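Local coordinates for outer envelope protein 64, mitochondrial (Arabidopsis thaliana, PDB 6HPG) that probably acts, through the tetratricopeptide-repeat domain that forms this chain, as a chaperone receptor mediating Hsp90-dependent protein targeting to mitochondria, at residues Met3-Val8 with Ile33-Ala38; Asp70-Lys75 with Leu101-Gln106; Leu78-Ala83 with Ala94-His99. One frame throughout, in Å; residues are numbered along the deposited sequence.

Contact 1 of 3, residues Met3-Val8 with Ile33-Ala38; sequences MEASEV and IKLNGA
Asn-36 swings its CG to the side opposite its own backbone N (chi1 177°), and Met-3, whose first torsion does the same (-174°), then bends at chi2 and chi3, so that the thioether and the amide meet obliquely. The methyl CE of Met-3 lies 3.3 Å from ND2 of Asn-36 and SD 3.4 Å from the same nitrogen. A flexible, unbranched methionine suits this place, because its CB points away from the partner and only the bent end of the chain comes back.

One turn further along helix 2-18, Ser-6 fills the closest backbone approach. Its small CB sits 3.8 Å from CB of Leu-35, and its OG rests 3.4 Å from CB of Asn-36. The hydroxyl, set between backbone N and carbonyl carbon, folds back onto its own helix and donates to Met-3 O at 2.6 Å; Tyr-42 of helix 40-52 is its second hydrogen-bond partner. Beside it Leu-35 lays CD1 against the backbone N of Ser-6 and CB of Ala-5, 3.8 Å from each, and also touches Asn-2 and Met-9 of the same helix 2-18.

The contact joins the start of the first helix of TPR 1 to the end of the second, where Asn-36 is the first residue to leave helical geometry. Its OD1 accepts from Ala-38 N at 3.2 Å, from above the amide plane, in an Asx turn that leads the chain away from helix 22-35.

Between the segments, then, the grip is van der Waals packing alone: the oxygens of Ser-6 and Asn-36 make their bonds to their own segment or to Tyr-42, which suggests that fit of shape, more than polar bonding between them, holds these two segments together.

Contact 2 of 3, residues Asp70-Lys75 with Leu101-Gln106; sequences DKKNVK and LVLEPQ
Val-74 and Glu-104 make the close side of this contact, their side chains crossing at about a right angle. CG2 of Val-74 comes within 3.5 Å of Glu-104 OE2 and lies 4.1 Å from CB of Leu-103; valine suits the place because one short methyl can pack against both neighbours. CG of Glu-104 stands opposite its backbone N (chi1 -173°) and the chain runs on extended, bringing OE2 across the valine methyls; a hydrogen bond from Asn-107 to OE1 and one between OE2 and a polar side chain of the bound peptide fix its end.

The segments bring together the start of helix 74-86 and the end of helix 90-103, the two helices of TPR 3, with Pro-105 just beyond at the prolyl position familiar from the TPR consensus. Lys-75 faces away from segment 101-106 and pairs instead with an acidic side chain of the peptide, consistent with the clamp by which such domains hold chaperone tails.

The looser side is formed by the outer methyls of Leu-103. CD1 lies against the backbone of the turn, 3.8 Å from Lys-71 O, and CD2 meets the aliphatic stem of Lys-72, 4.2 Å from its CG. Both lysines lead their charged ends away from the leucine. Their turn is type I, from Asp-70 to Asn-73, and is braced by Asp-70 OD1, which takes Lys-72 N at 3.1 Å in an Asx turn.

Contact 3 of 3, residues Leu78-Ala83 with Ala94-His99; sequences LRRGTA and AADFRH
Helix segments 78-83 and 94-99 run nearly antiparallel, at 159° with their axes 7.9 Å apart, and their CA atoms come closest at Gly-81 and Asp-96. They are part of the helical hairpin of TPR 3, and Gly-81 and Phe-97 occupy the small and aromatic consensus positions of the motif. Glycine suits its place because a CB here would stand about 3.1 Å from Phe-97 CE2; instead its CA lies over one face of the ring in a CH-pi contact, 4.2 Å from the centroid. The side chains of Leu-78 and Phe-97 cross at about a right angle, CD2 lying 4.1 Å from CD1 of the ring, and Ala-113 and Leu-117 of helix 108-118 also touch this phenylalanine.

Arg-80 bends at chi3 and grips Asp-96 side-on. NE donates to OD2 almost straight (172°) at 3.2 Å and NH1 to OD1 at 3.0 Å, each on the syn side, with the two flat groups 30° apart. OD2 also pairs with Arg-84, and NH2 of Arg-80 with Thr-64, so the guanidinium ties the hairpin to helix 56-69. A leucine in place of this arginine would probably cost Asp-96 both bonds, keeping the Arg-84 pairing at OD2, and leave Thr-64 without its guanidinium partner.

OG1 of Thr-82, 2.8 Å from Leu-78 O, and the backbone N of the same threonine reach that oxygen from opposite faces of its carbonyl plane.

Overall arrangement
Contact 1 closes before contacts 2 and 3 open, and contact 3 is nested in the loop that contact 2 closes. Contact 1 joins helices 2-18 and 22-35 at the N-terminal end of this seven-helix chain, its centre about 24 Å from that of contact 2 and 27 Å from that of contact 3, on the opposite side of the chain's centre from contact 3. Contacts 2 and 3, with centres about 10 Å apart, share helices 74-86 and 90-103: contact 2 closes the end of the hairpin away from its connecting loop, contact 3 its buried middle. As in other TPR domains, such hairpins stack into a right-handed superhelix, and the bound peptide lies within reach of contacts 2 and 3.

Contact 1 of 3, residues Met3-Val8 with Ile33-Ala38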
loop_
_atom_site.group_PDB
_atom_site.type_symbol
_atom_site.label_atom_id
_atom_site.label_comp_id
_atom_site.label_asym_id
_atom_site.label_seq_id
_atom_site.Cartn_x
_atom_site.Cartn_y
_atom_site.Cartn_z
ATOM N N MET A 3 -18.695 -5.916 10.519
ATOM C CA MET A 3 -17.333 -6.344 10.842
ATOM C C MET A 3 -16.939 -7.617 10.070
ATOM O O MET A 3 -15.890 -7.633 9.379
ATOM C CB MET A 3 -17.227 -6.569 12.357
ATOM C CG MET A 3 -15.884 -6.891 12.927
ATOM S SD MET A 3 -14.667 -5.689 12.360
ATOM C CE MET A 3 -13.684 -6.786 11.385
ATOM N N GLU A 4 -17.760 -8.657 10.164
ATOM C CA GLU A 4 -17.510 -9.910 9.424
ATOM C C GLU A 4 -17.601 -9.666 7.898
ATOM O O GLU A 4 -16.745 -10.130 7.146
ATOM C CB GLU A 4 -18.444 -11.060 9.854
ATOM C CG GLU A 4 -18.264 -12.344 9.036
ATOM C CD GLU A 4 -19.241 -13.495 9.360
ATOM O OE1 GLU A 4 -18.939 -14.631 8.948
ATOM O OE2 GLU A 4 -20.301 -13.290 9.991
ATOM N N ALA A 5 -18.647 -8.969 7.446
ATOM C CA ALA A 5 -18.773 -8.644 5.995
ATOM C C ALA A 5 -17.506 -7.906 5.431
ATOM O O ALA A 5 -16.967 -8.215 4.341
ATOM C CB ALA A 5 -20.048 -7.842 5.755
ATOM N N SER A 6 -16.968 -7.016 6.244
ATOM C CA SER A 6 -15.796 -6.256 5.878
ATOM C C SER A 6 -14.636 -7.194 5.491
ATOM O O SER A 6 -13.977 -6.955 4.492
ATOM C CB SER A 6 -15.384 -5.297 6.996
ATOM O OG SER A 6 -14.521 -5.885 7.960
ATOM N N GLU A 7 -14.405 -8.244 6.279
ATOM C CA GLU A 7 -13.297 -9.160 6.015
ATOM C C GLU A 7 -13.608 -9.952 4.751
ATOM O O GLU A 7 -12.733 -10.226 3.953
ATOM C CB GLU A 7 -13.072 -10.121 7.181
ATOM C CG GLU A 7 -12.129 -11.283 6.842
ATOM C CD GLU A 7 -10.708 -10.849 6.512
ATOM O OE1 GLU A 7 -9.924 -11.644 5.956
ATOM O OE2 GLU A 7 -10.345 -9.709 6.818
ATOM N N VAL A 8 -14.879 -10.279 4.547
ATOM C CA VAL A 8 -15.308 -10.965 3.323
ATOM C C VAL A 8 -15.021 -10.118 2.103
ATOM O O VAL A 8 -14.394 -10.610 1.130
ATOM C CB VAL A 8 -16.782 -11.455 3.427
ATOM C CG1 VAL A 8 -17.337 -11.949 2.081
ATOM C CG2 VAL A 8 -16.855 -12.571 4.479
ATOM N N ILE A 33 -13.810 -1.064 3.480
ATOM C CA ILE A 33 -13.498 0.142 4.281
ATOM C C ILE A 33 -14.772 0.852 4.737
ATOM O O ILE A 33 -14.822 1.368 5.867
ATOM C CB ILE A 33 -12.579 1.085 3.471
ATOM C CG1 ILE A 33 -11.182 0.477 3.377
ATOM C CG2 ILE A 33 -12.557 2.539 3.953
ATOM C CD1 ILE A 33 -10.369 1.201 2.330
ATOM N N LYS A 34 -15.797 0.879 3.878
ATOM C CA LYS A 34 -17.089 1.465 4.280
ATOM C C LYS A 34 -17.727 0.687 5.443
ATOM O O LYS A 34 -18.344 1.262 6.342
ATOM C CB LYS A 34 -18.029 1.591 3.077
ATOM C CG LYS A 34 -19.390 2.179 3.429
ATOM C CD LYS A 34 -20.282 2.136 2.227
ATOM C CE LYS A 34 -21.452 3.105 2.308
ATOM N NZ LYS A 34 -21.291 4.189 1.284
ATOM N N LEU A 35 -17.559 -0.620 5.444
ATOM C CA LEU A 35 -18.069 -1.452 6.520
ATOM C C LEU A 35 -17.185 -1.424 7.787
ATOM O O LEU A 35 -17.705 -1.533 8.901
ATOM C CB LEU A 35 -18.212 -2.880 6.019
ATOM C CG LEU A 35 -19.272 -3.131 4.934
ATOM C CD1 LEU A 35 -18.997 -4.477 4.297
ATOM C CD2 LEU A 35 -20.684 -3.091 5.512
ATOM N N ASN A 36 -15.858 -1.347 7.612
ATOM C CA ASN A 36 -14.907 -1.248 8.730
ATOM C C ASN A 36 -13.773 -0.294 8.323
ATOM O O ASN A 36 -12.882 -0.675 7.563
ATOM C CB ASN A 36 -14.373 -2.643 9.107
ATOM C CG ASN A 36 -13.323 -2.620 10.229
ATOM O OD1 ASN A 36 -13.059 -1.593 10.872
ATOM N ND2 ASN A 36 -12.696 -3.771 10.444
ATOM N N GLY A 37 -13.862 0.943 8.817
ATOM C CA GLY A 37 -12.962 2.038 8.521
ATOM C C GLY A 37 -11.732 2.130 9.412
ATOM O O GLY A 37 -10.951 3.064 9.288
ATOM N N ALA A 38 -11.538 1.156 10.292
ATOM C CA ALA A 38 -10.453 1.160 11.257
ATOM C C ALA A 38 -9.491 0.042 10.985
ATOM O O ALA A 38 -8.921 -0.475 11.932
ATOM C CB ALA A 38 -11.027 1.038 12.702
#

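Contact 2 of 3, residues Asp70-Lys75 with Leu101-Gln106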
loop_
_atom_site.group_PDB
_atom_site.type_symbol
_atom_site.label_atom_id
_atom_site.label_comp_id
_atom_site.label_asym_id
_atom_site.label_seq_id
_atom_site.Cartn_x
_atom_site.Cartn_y
_atom_site.Cartn_z
ATOM N N ASP A 70 -2.209 2.587 11.696
ATOM C CA ASP A 70 -1.111 1.788 12.211
ATOM C C ASP A 70 0.218 2.223 11.616
ATOM O O ASP A 70 0.599 1.858 10.481
ATOM C CB ASP A 70 -1.380 0.322 11.924
ATOM C CG ASP A 70 -0.245 -0.609 12.352
ATOM O OD1 ASP A 70 0.557 -0.285 13.259
ATOM O OD2 ASP A 70 -0.185 -1.696 11.759
ATOM N N LYS A 71 0.926 2.971 12.439
ATOM C CA LYS A 71 2.269 3.454 12.128
ATOM C C LYS A 71 3.244 2.411 11.697
ATOM O O LYS A 71 4.181 2.742 10.997
ATOM C CB LYS A 71 2.871 4.175 13.353
ATOM C CG LYS A 71 2.637 5.678 13.337
ATOM C CD LYS A 71 3.492 6.429 14.352
ATOM C CE LYS A 71 3.796 7.841 13.864
ATOM N NZ LYS A 71 4.582 8.613 14.862
ATOM N N LYS A 72 3.081 1.168 12.161
ATOM C CA LYS A 72 4.055 0.124 11.894
ATOM C C LYS A 72 3.747 -0.698 10.620
ATOM O O LYS A 72 4.402 -1.665 10.372
ATOM C CB LYS A 72 4.203 -0.756 13.128
ATOM C CG LYS A 72 4.789 0.013 14.308
ATOM C CD LYS A 72 4.779 -0.817 15.575
ATOM C CE LYS A 72 5.621 -0.164 16.660
ATOM N NZ LYS A 72 5.402 -0.801 17.990
ATOM N N ASN A 73 2.749 -0.306 9.823
ATOM C CA ASN A 73 2.450 -0.989 8.583
ATOM C C ASN A 73 3.530 -0.822 7.505
ATOM O O ASN A 73 3.575 0.196 6.823
ATOM C CB ASN A 73 1.117 -0.521 7.987
ATOM C CG ASN A 73 0.690 -1.404 6.852
ATOM O OD1 ASN A 73 1.385 -1.476 5.826
ATOM N ND2 ASN A 73 -0.351 -2.203 7.077
ATOM N N VAL A 74 4.329 -1.860 7.302
ATOM C CA VAL A 74 5.503 -1.764 6.455
ATOM C C VAL A 74 5.134 -1.430 5.020
ATOM O O VAL A 74 5.768 -0.593 4.378
ATOM C CB VAL A 74 6.320 -3.069 6.430
ATOM C CG1 VAL A 74 7.507 -2.943 5.459
ATOM C CG2 VAL A 74 6.810 -3.416 7.822
ATOM N N LYS A 75 4.156 -2.143 4.509
ATOM C CA LYS A 75 3.704 -1.977 3.141
ATOM C C LYS A 75 3.154 -0.589 2.810
ATOM O O LYS A 75 3.301 -0.145 1.688
ATOM C CB LYS A 75 2.740 -3.107 2.746
ATOM C CG LYS A 75 3.450 -4.456 2.621
ATOM C CD LYS A 75 2.631 -5.498 1.866
ATOM C CE LYS A 75 3.111 -6.927 2.127
ATOM N NZ LYS A 75 2.319 -7.985 1.397
ATOM N N LEU A 101 12.604 0.409 6.284
ATOM C CA LEU A 101 13.798 -0.332 6.749
ATOM C C LEU A 101 14.038 -0.188 8.242
ATOM O O LEU A 101 14.646 -1.067 8.868
ATOM C CB LEU A 101 15.042 0.055 5.951
ATOM C CG LEU A 101 15.078 -0.445 4.508
ATOM C CD1 LEU A 101 16.099 0.301 3.680
ATOM C CD2 LEU A 101 15.317 -1.946 4.374
ATOM N N VAL A 102 13.559 0.908 8.809
ATOM C CA VAL A 102 13.496 1.086 10.264
ATOM C C VAL A 102 12.584 0.042 10.880
ATOM O O VAL A 102 12.954 -0.562 11.871
ATOM C CB VAL A 102 13.077 2.545 10.678
ATOM C CG1 VAL A 102 12.719 2.681 12.155
ATOM C CG2 VAL A 102 14.183 3.497 10.330
ATOM N N LEU A 103 11.402 -0.158 10.281
ATOM C CA LEU A 103 10.422 -1.166 10.726
ATOM C C LEU A 103 10.831 -2.612 10.321
ATOM O O LEU A 103 10.591 -3.557 11.052
ATOM C CB LEU A 103 9.026 -0.860 10.160
ATOM C CG LEU A 103 8.491 0.545 10.477
ATOM C CD1 LEU A 103 7.249 0.873 9.667
ATOM C CD2 LEU A 103 8.219 0.687 11.964
ATOM N N GLU A 104 11.421 -2.786 9.150
ATOM C CA GLU A 104 11.716 -4.127 8.671
ATOM C C GLU A 104 13.086 -4.107 8.038
ATOM O O GLU A 104 13.212 -3.904 6.837
ATOM C CB GLU A 104 10.629 -4.601 7.689
ATOM C CG GLU A 104 10.731 -6.054 7.243
ATOM C CD GLU A 104 9.585 -6.459 6.313
ATOM O OE1 GLU A 104 9.860 -6.886 5.170
ATOM O OE2 GLU A 104 8.409 -6.372 6.719
ATOM N N PRO A 105 14.144 -4.271 8.877
ATOM C CA PRO A 105 15.515 -4.115 8.412
ATOM C C PRO A 105 15.879 -4.897 7.177
ATOM O O PRO A 105 16.700 -4.430 6.404
ATOM C CB PRO A 105 16.330 -4.598 9.611
ATOM C CG PRO A 105 15.534 -4.167 10.767
ATOM C CD PRO A 105 14.100 -4.393 10.353
ATOM N N GLN A 106 15.314 -6.091 6.994
ATOM C CA GLN A 106 15.755 -6.972 5.910
ATOM C C GLN A 106 15.012 -6.706 4.596
ATOM O O GLN A 106 15.235 -7.427 3.618
ATOM C CB GLN A 106 15.582 -8.450 6.315
ATOM C CG GLN A 106 16.326 -8.847 7.578
ATOM C CD GLN A 106 17.811 -9.004 7.343
ATOM O OE1 GLN A 106 18.612 -8.221 7.854
ATOM N NE2 GLN A 106 18.188 -10.001 6.541
#

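Contact 3 of 3, residues Leu78-Ala83 with Ala94-His99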
loop_
_atom_site.group_PDB
_atom_site.type_symbol
_atom_site.label_atom_id
_atom_site.label_comp_id
_atom_site.label_asym_id
_atom_site.label_seq_id
_atom_site.Cartn_x
_atom_site.Cartn_y
_atom_site.Cartn_z
ATOM N N LEU A 78 6.402 1.298 1.854
ATOM C CA LEU A 78 6.857 0.776 0.550
ATOM C C LEU A 78 6.024 1.299 -0.602
ATOM O O LEU A 78 6.558 1.784 -1.587
ATOM C CB LEU A 78 6.784 -0.734 0.545
ATOM C CG LEU A 78 7.730 -1.451 1.538
ATOM C CD1 LEU A 78 7.636 -2.956 1.354
ATOM C CD2 LEU A 78 9.160 -1.038 1.330
ATOM N N ARG A 79 4.700 1.198 -0.453
ATOM C CA ARG A 79 3.728 1.681 -1.454
ATOM C C ARG A 79 3.641 3.213 -1.613
ATOM O O ARG A 79 3.598 3.700 -2.765
ATOM C CB ARG A 79 2.337 1.087 -1.208
ATOM C CG ARG A 79 2.289 -0.426 -1.524
ATOM C CD ARG A 79 0.960 -1.106 -1.194
ATOM N NE ARG A 79 1.116 -2.515 -1.491
ATOM C CZ ARG A 79 0.644 -3.521 -0.784
ATOM N NH1 ARG A 79 -0.115 -3.331 0.291
ATOM N NH2 ARG A 79 0.930 -4.737 -1.178
ATOM N N ARG A 80 3.627 3.972 -0.506
ATOM C CA ARG A 80 3.660 5.427 -0.629
ATOM C C ARG A 80 4.978 5.859 -1.279
ATOM O O ARG A 80 4.996 6.746 -2.153
ATOM C CB ARG A 80 3.468 6.134 0.707
ATOM C CG ARG A 80 2.997 7.567 0.506
ATOM C CD ARG A 80 2.580 8.286 1.760
ATOM N NE ARG A 80 3.705 8.509 2.665
ATOM C CZ ARG A 80 3.590 9.077 3.862
ATOM N NH1 ARG A 80 4.658 9.229 4.618
ATOM N NH2 ARG A 80 2.411 9.532 4.294
ATOM N N GLY A 81 6.061 5.199 -0.867
ATOM C CA GLY A 81 7.368 5.347 -1.497
ATOM C C GLY A 81 7.369 5.165 -2.996
ATOM O O GLY A 81 7.948 5.982 -3.726
ATOM N N THR A 82 6.721 4.098 -3.449
ATOM C CA THR A 82 6.626 3.791 -4.877
ATOM C C THR A 82 5.845 4.861 -5.626
ATOM O O THR A 82 6.225 5.203 -6.731
ATOM C CB THR A 82 6.004 2.405 -5.117
ATOM O OG1 THR A 82 6.735 1.443 -4.357
ATOM C CG2 THR A 82 6.029 2.007 -6.592
ATOM N N ALA A 83 4.764 5.373 -5.029
ATOM C CA ALA A 83 3.887 6.334 -5.709
ATOM C C ALA A 83 4.640 7.647 -5.825
ATOM O O ALA A 83 4.558 8.345 -6.841
ATOM C CB ALA A 83 2.558 6.539 -4.960
ATOM N N ALA A 94 12.459 8.486 -0.659
ATOM C CA ALA A 94 13.560 7.954 0.153
ATOM C C ALA A 94 13.189 7.954 1.622
ATOM O O ALA A 94 13.478 7.021 2.324
ATOM C CB ALA A 94 14.855 8.722 -0.074
ATOM N N ALA A 95 12.536 8.998 2.093
ATOM C CA ALA A 95 12.113 9.009 3.471
ATOM C C ALA A 95 11.254 7.776 3.809
ATOM O O ALA A 95 11.443 7.127 4.873
ATOM C CB ALA A 95 11.378 10.286 3.768
ATOM N N ASP A 96 10.320 7.451 2.905
ATOM C CA ASP A 96 9.427 6.337 3.127
ATOM C C ASP A 96 10.178 5.018 2.971
ATOM O O ASP A 96 9.997 4.116 3.794
ATOM C CB ASP A 96 8.261 6.337 2.149
ATOM C CG ASP A 96 7.232 7.377 2.432
ATOM O OD1 ASP A 96 7.086 7.896 3.568
ATOM O OD2 ASP A 96 6.504 7.637 1.450
ATOM N N PHE A 97 11.036 4.897 1.955
ATOM C CA PHE A 97 11.769 3.654 1.812
ATOM C C PHE A 97 12.731 3.498 3.038
ATOM O O PHE A 97 13.003 2.386 3.474
ATOM C CB PHE A 97 12.490 3.542 0.448
ATOM C CG PHE A 97 11.568 3.209 -0.732
ATOM C CD1 PHE A 97 10.879 1.994 -0.796
ATOM C CD2 PHE A 97 11.441 4.097 -1.821
ATOM C CE1 PHE A 97 10.041 1.709 -1.880
ATOM C CE2 PHE A 97 10.606 3.808 -2.905
ATOM C CZ PHE A 97 9.901 2.620 -2.934
ATOM N N ARG A 98 13.212 4.611 3.605
ATOM C CA ARG A 98 14.123 4.541 4.769
ATOM C C ARG A 98 13.382 4.114 5.995
ATOM O O ARG A 98 13.867 3.281 6.762
ATOM C CB ARG A 98 14.880 5.835 4.962
ATOM C CG ARG A 98 16.116 5.912 4.042
ATOM C CD ARG A 98 16.670 7.310 3.998
ATOM N NE ARG A 98 17.849 7.424 3.143
ATOM C CZ ARG A 98 18.319 8.567 2.640
ATOM N NH1 ARG A 98 17.735 9.733 2.896
ATOM N NH2 ARG A 98 19.421 8.556 1.891
ATOM N N HIS A 99 12.158 4.634 6.159
ATOM C CA HIS A 99 11.359 4.253 7.292
ATOM C C HIS A 99 10.873 2.797 7.287
ATOM O O HIS A 99 10.757 2.178 8.362
ATOM C CB HIS A 99 10.161 5.171 7.495
ATOM C CG HIS A 99 9.639 5.107 8.885
ATOM N ND1 HIS A 99 10.364 5.576 9.963
ATOM C CD2 HIS A 99 8.504 4.580 9.393
ATOM C CE1 HIS A 99 9.676 5.383 11.074
ATOM N NE2 HIS A 99 8.544 4.781 10.755
#